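Local coordinates for effector protein MavE (Legionella pneumophila subsp. pneumophila, PDB 6PIR) that acts as a virulence effector indispensable for ER-mediated remodelling of the Legionella-containing vacuole and for evasion of lysosomes, supporting replication inside host cells, at residues 6-14 with 90-98. Numbering follows the deposited sequence.
Sequences FERNFLINS and QIQSARNIL
Phe10 enters helix 90-98 as a knob into a hole formed by Ile91, Ala94, Arg95 and Leu98, within the all-helical, twinned two-helix bundle of the MavE portion that precedes the C-terminal transmembrane helix. The helix segments cross at -57°, and their axes come within 8.9 Å where Ala94, with its lone methyl, faces Glu7, the two CA atoms being 4.4 Å apart. Apolar packing dominates. Ala94 CB lies 3.8 Å from Phe10 CG, while Leu98 CD2 approaches the edge of the Phe10 ring near its plane. With CG swung opposite the backbone N (chi1 -170°), the Phe10 ring projects across to helix 90-98; the side chain also touches Val76 of helix 59-77. Leu11 and Leu98 lie alongside each other, pointing opposite ways, with CD2 of Leu11 3.8 Å from CD1 of Leu98. On another flank the bent Glu7 chain lies roughly perpendicular to that of Ile97, its CG 3.7 Å from Ile97 CD1.

Phe6 makes a CH-pi contact: Gln90 CB stands over one ring face, 4.0 Å from the centroid, and Ile91 CG1 touches CZ of the same ring, which also meets Tyr80.

A water bridges the segments, accepting from Phe6 N and, weakly, from Gln90 NE2. Within helix 6-14, Ser14 OG, whose CB packs on Leu98, donates a hydrogen bond to Phe10 O (2.7 Å) from above the carbonyl plane, and Ser14 N reaches that oxygen from the opposite face.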
ATOM      1  N   PHE A   6      -2.385  13.897   7.769  1.00 47.42           N
ATOM      2  CA  PHE A   6      -2.563  13.564   6.352  1.00 42.11           C
ATOM      3  C   PHE A   6      -1.935  12.218   6.048  1.00 45.96           C
ATOM      4  O   PHE A   6      -2.543  11.370   5.377  1.00 42.53           O
ATOM      5  CB  PHE A   6      -1.985  14.612   5.404  1.00 43.37           C
ATOM      6  CG  PHE A   6      -2.330  14.332   3.941  1.00 52.33           C
ATOM      7  CD1 PHE A   6      -3.576  14.679   3.431  1.00 50.48           C
ATOM      8  CD2 PHE A   6      -1.422  13.673   3.099  1.00 48.56           C
ATOM      9  CE1 PHE A   6      -3.907  14.395   2.093  1.00 46.71           C
ATOM     10  CE2 PHE A   6      -1.739  13.399   1.778  1.00 49.07           C
ATOM     11  CZ  PHE A   6      -2.978  13.759   1.275  1.00 46.28           C
ATOM     12  N   GLU A   7      -0.685  12.023   6.477  1.00 40.50           N
ATOM     13  CA  GLU A   7      -0.043  10.775   6.116  1.00 39.32           C
ATOM     14  C   GLU A   7      -0.703   9.605   6.836  1.00 39.16           C
ATOM     15  O   GLU A   7      -0.815   8.525   6.256  1.00 35.90           O
ATOM     16  CB  GLU A   7       1.471  10.826   6.345  1.00 39.48           C
ATOM     17  CG  GLU A   7       1.922  11.242   7.748  1.00 40.79           C
ATOM     18  CD  GLU A   7       2.245  10.075   8.662  1.00 39.79           C
ATOM     19  OE1 GLU A   7       1.972   8.883   8.314  1.00 38.03           O
ATOM     20  OE2 GLU A   7       2.761  10.389   9.775  1.00 40.94           O
ATOM     21  N   ARG A   8      -1.203   9.805   8.062  1.00 42.10           N
ATOM     22  CA  ARG A   8      -1.866   8.699   8.757  1.00 42.71           C
ATOM     23  C   ARG A   8      -3.164   8.276   8.057  1.00 42.32           C
ATOM     24  O   ARG A   8      -3.454   7.076   7.941  1.00 36.73           O
ATOM     25  CB  ARG A   8      -2.087   9.063  10.225  1.00 43.89           C
ATOM     26  CG  ARG A   8      -0.831   8.774  11.033  1.00 38.58           C
ATOM     27  CD  ARG A   8      -0.956   9.102  12.488  1.00 39.85           C
ATOM     28  NE  ARG A   8      -0.875  10.533  12.703  1.00 44.01           N
ATOM     29  CZ  ARG A   8      -1.856  11.246  13.230  1.00 49.44           C
ATOM     30  NH1 ARG A   8      -2.974  10.619  13.595  1.00 46.57           N
ATOM     31  NH2 ARG A   8      -1.697  12.561  13.422  1.00 44.86           N
ATOM     32  N   ASN A   9      -3.966   9.239   7.603  1.00 39.32           N
ATOM     33  CA  ASN A   9      -5.184   8.899   6.874  1.00 42.13           C
ATOM     34  C   ASN A   9      -4.862   8.246   5.538  1.00 38.25           C
ATOM     35  O   ASN A   9      -5.539   7.290   5.129  1.00 36.70           O
ATOM     36  CB  ASN A   9      -6.042  10.141   6.662  1.00 49.29           C
ATOM     37  CG  ASN A   9      -7.400  10.012   7.303  1.00 53.39           C
ATOM     38  OD1 ASN A   9      -8.358   9.563   6.672  1.00 57.79           O
ATOM     39  ND2 ASN A   9      -7.494  10.414   8.555  1.00 54.19           N
ATOM     40  N   PHE A  10      -3.847   8.772   4.838  1.00 38.79           N
ATOM     41  CA  PHE A  10      -3.416   8.178   3.584  1.00 37.83           C
ATOM     42  C   PHE A  10      -3.009   6.719   3.788  1.00 37.30           C
ATOM     43  O   PHE A  10      -3.341   5.842   2.978  1.00 34.57           O
ATOM     44  CB  PHE A  10      -2.248   8.970   3.027  1.00 37.63           C
ATOM     45  CG  PHE A  10      -1.879   8.591   1.630  1.00 37.95           C
ATOM     46  CD1 PHE A  10      -2.417   9.286   0.551  1.00 36.40           C
ATOM     47  CD2 PHE A  10      -0.986   7.564   1.385  1.00 38.94           C
ATOM     48  CE1 PHE A  10      -2.079   8.942  -0.766  1.00 36.56           C
ATOM     49  CE2 PHE A  10      -0.649   7.215   0.088  1.00 38.00           C
ATOM     50  CZ  PHE A  10      -1.196   7.910  -0.991  1.00 36.59           C
ATOM     51  N   LEU A  11      -2.277   6.449   4.859  1.00 33.78           N
ATOM     52  CA  LEU A  11      -1.876   5.088   5.169  1.00 31.77           C
ATOM     53  C   LEU A  11      -3.093   4.221   5.429  1.00 31.69           C
ATOM     54  O   LEU A  11      -3.161   3.090   4.956  1.00 33.02           O
ATOM     55  CB  LEU A  11      -0.955   5.093   6.401  1.00 32.07           C
ATOM     56  CG  LEU A  11       0.433   5.697   6.229  1.00 36.63           C
ATOM     57  CD1 LEU A  11       1.057   5.871   7.620  1.00 33.93           C
ATOM     58  CD2 LEU A  11       1.330   4.854   5.319  1.00 37.26           C
ATOM     59  N   ILE A  12      -4.035   4.702   6.246  1.00 32.86           N
ATOM     60  CA  ILE A  12      -5.206   3.881   6.570  1.00 31.88           C
ATOM     61  C   ILE A  12      -5.978   3.504   5.298  1.00 31.33           C
ATOM     62  O   ILE A  12      -6.392   2.347   5.096  1.00 29.23           O
ATOM     63  CB  ILE A  12      -6.104   4.627   7.562  1.00 34.68           C
ATOM     64  CG1 ILE A  12      -5.441   4.649   8.943  1.00 33.84           C
ATOM     65  CG2 ILE A  12      -7.476   4.004   7.611  1.00 36.19           C
ATOM     66  CD1 ILE A  12      -6.079   5.614   9.831  1.00 37.26           C
ATOM     67  N   ASN A  13      -6.192   4.477   4.415  1.00 35.96           N
ATOM     68  CA  ASN A  13      -6.960   4.175   3.195  1.00 32.49           C
ATOM     69  C   ASN A  13      -6.181   3.296   2.235  1.00 30.22           C
ATOM     70  O   ASN A  13      -6.761   2.444   1.522  1.00 30.75           O
ATOM     71  CB  ASN A  13      -7.350   5.474   2.519  1.00 33.02           C
ATOM     72  CG  ASN A  13      -8.384   6.220   3.288  1.00 35.91           C
ATOM     73  OD1 ASN A  13      -9.226   5.615   3.946  1.00 37.53           O
ATOM     74  ND2 ASN A  13      -8.353   7.537   3.196  1.00 35.75           N
ATOM     75  N   SER A  14      -4.867   3.515   2.172  1.00 29.63           N
ATOM     76  CA  SER A  14      -4.009   2.695   1.328  1.00 27.50           C
ATOM     77  C   SER A  14      -3.988   1.248   1.808  1.00 28.59           C
ATOM     78  O   SER A  14      -4.065   0.315   0.999  1.00 27.11           O
ATOM     79  CB  SER A  14      -2.615   3.312   1.332  1.00 28.33           C
ATOM     80  OG  SER A  14      -2.668   4.586   0.727  1.00 30.77           O
ATOM     81  N   GLN A  90       2.076  16.877  -0.026  1.00 46.56           N
ATOM     82  CA  GLN A  90       1.565  16.051   1.062  1.00 45.30           C
ATOM     83  C   GLN A  90       1.355  14.618   0.596  1.00 47.46           C
ATOM     84  O   GLN A  90       1.728  13.669   1.283  1.00 41.88           O
ATOM     85  CB  GLN A  90       0.231  16.631   1.526  1.00 52.38           C
ATOM     86  CG  GLN A  90       0.015  16.708   2.992  1.00 54.86           C
ATOM     87  CD  GLN A  90      -0.880  17.881   3.382  1.00 53.37           C
ATOM     88  OE1 GLN A  90      -1.364  18.623   2.531  1.00 56.32           O
ATOM     89  NE2 GLN A  90      -1.105  18.040   4.673  1.00 49.55           N
ATOM     90  N   ILE A  91       0.792  14.454  -0.596  1.00 42.32           N
ATOM     91  CA  ILE A  91       0.637  13.134  -1.161  1.00 40.30           C
ATOM     92  C   ILE A  91       1.999  12.526  -1.389  1.00 39.91           C
ATOM     93  O   ILE A  91       2.213  11.346  -1.103  1.00 46.77           O
ATOM     94  CB  ILE A  91      -0.178  13.200  -2.473  1.00 43.66           C
ATOM     95  CG1 ILE A  91      -1.633  13.553  -2.180  1.00 40.04           C
ATOM     96  CG2 ILE A  91      -0.095  11.870  -3.223  1.00 38.13           C
ATOM     97  CD1 ILE A  91      -2.440  13.804  -3.437  1.00 43.80           C
ATOM     98  N   GLN A  92       2.953  13.329  -1.883  1.00 41.35           N
ATOM     99  CA  GLN A  92       4.285  12.812  -2.166  1.00 43.14           C
ATOM    100  C   GLN A  92       4.936  12.293  -0.892  1.00 42.91           C
ATOM    101  O   GLN A  92       5.531  11.210  -0.885  1.00 39.65           O
ATOM    102  CB  GLN A  92       5.154  13.895  -2.806  1.00 43.04           C
ATOM    103  N   SER A  93       4.819  13.051   0.197  1.00 46.78           N
ATOM    104  CA  SER A  93       5.404  12.630   1.465  1.00 46.32           C
ATOM    105  C   SER A  93       4.667  11.450   2.081  1.00 43.64           C
ATOM    106  O   SER A  93       5.308  10.553   2.611  1.00 43.41           O
ATOM    107  CB  SER A  93       5.456  13.786   2.451  1.00 55.49           C
ATOM    108  OG  SER A  93       6.686  13.704   3.152  1.00 67.31           O
ATOM    109  N   ALA A  94       3.330  11.465   2.087  1.00 40.42           N
ATOM    110  CA  ALA A  94       2.565  10.343   2.615  1.00 39.09           C
ATOM    111  C   ALA A  94       2.821   9.077   1.806  1.00 37.40           C
ATOM    112  O   ALA A  94       2.894   7.977   2.359  1.00 37.90           O
ATOM    113  CB  ALA A  94       1.078  10.690   2.638  1.00 37.93           C
ATOM    114  N   ARG A  95       2.963   9.218   0.488  1.00 36.23           N
ATOM    115  CA  ARG A  95       3.303   8.089  -0.353  1.00 34.85           C
ATOM    116  C   ARG A  95       4.737   7.655  -0.086  1.00 37.80           C
ATOM    117  O   ARG A  95       5.023   6.456  -0.011  1.00 35.41           O
ATOM    118  CB  ARG A  95       3.070   8.488  -1.812  1.00 35.07           C
ATOM    119  CG  ARG A  95       3.467   7.494  -2.837  1.00 40.02           C
ATOM    120  CD  ARG A  95       3.182   8.111  -4.222  1.00 43.77           C
ATOM    121  NE  ARG A  95       4.100   9.198  -4.532  1.00 51.02           N
ATOM    122  CZ  ARG A  95       3.736  10.427  -4.908  1.00 52.79           C
ATOM    123  NH1 ARG A  95       4.665  11.335  -5.153  1.00 53.63           N
ATOM    124  NH2 ARG A  95       2.453  10.756  -5.046  1.00 50.31           N
ATOM    125  N   ASN A  96       5.640   8.610   0.140  1.00 40.96           N
ATOM    126  CA  ASN A  96       7.008   8.256   0.488  1.00 40.31           C
ATOM    127  C   ASN A  96       7.039   7.551   1.840  1.00 36.15           C
ATOM    128  O   ASN A  96       7.862   6.668   2.046  1.00 38.81           O
ATOM    129  CB  ASN A  96       7.944   9.472   0.534  1.00 45.58           C
ATOM    130  CG  ASN A  96       8.280  10.077  -0.849  1.00 50.53           C
ATOM    131  OD1 ASN A  96       8.156   9.433  -1.886  1.00 49.42           O
ATOM    132  ND2 ASN A  96       8.809  11.305  -0.826  1.00 52.30           N
ATOM    133  N   ILE A  97       6.171   7.942   2.772  1.00 36.45           N
ATOM    134  CA  ILE A  97       6.128   7.250   4.066  1.00 35.96           C
ATOM    135  C   ILE A  97       5.601   5.840   3.880  1.00 40.97           C
ATOM    136  O   ILE A  97       6.194   4.876   4.368  1.00 39.27           O
ATOM    137  CB  ILE A  97       5.301   8.028   5.107  1.00 36.87           C
ATOM    138  CG1 ILE A  97       6.056   9.294   5.563  1.00 38.91           C
ATOM    139  CG2 ILE A  97       5.026   7.150   6.329  1.00 36.16           C
ATOM    140  CD1 ILE A  97       5.197  10.249   6.350  1.00 40.08           C
ATOM    141  N   LEU A  98       4.533   5.696   3.098  1.00 37.62           N
ATOM    142  CA  LEU A  98       4.039   4.365   2.767  1.00 31.59           C
ATOM    143  C   LEU A  98       5.168   3.506   2.208  1.00 36.39           C
ATOM    144  O   LEU A  98       5.497   2.461   2.765  1.00 30.56           O
ATOM    145  CB  LEU A  98       2.876   4.484   1.792  1.00 31.08           C
ATOM    146  CG  LEU A  98       2.283   3.148   1.294  1.00 29.56           C
ATOM    147  CD1 LEU A  98       1.755   2.308   2.491  1.00 31.01           C
ATOM    148  CD2 LEU A  98       1.186   3.434   0.302  1.00 37.97           C
TER
HETATM  149  O   HOH W   1      -1.242  16.945   7.915  1.00 35.07           O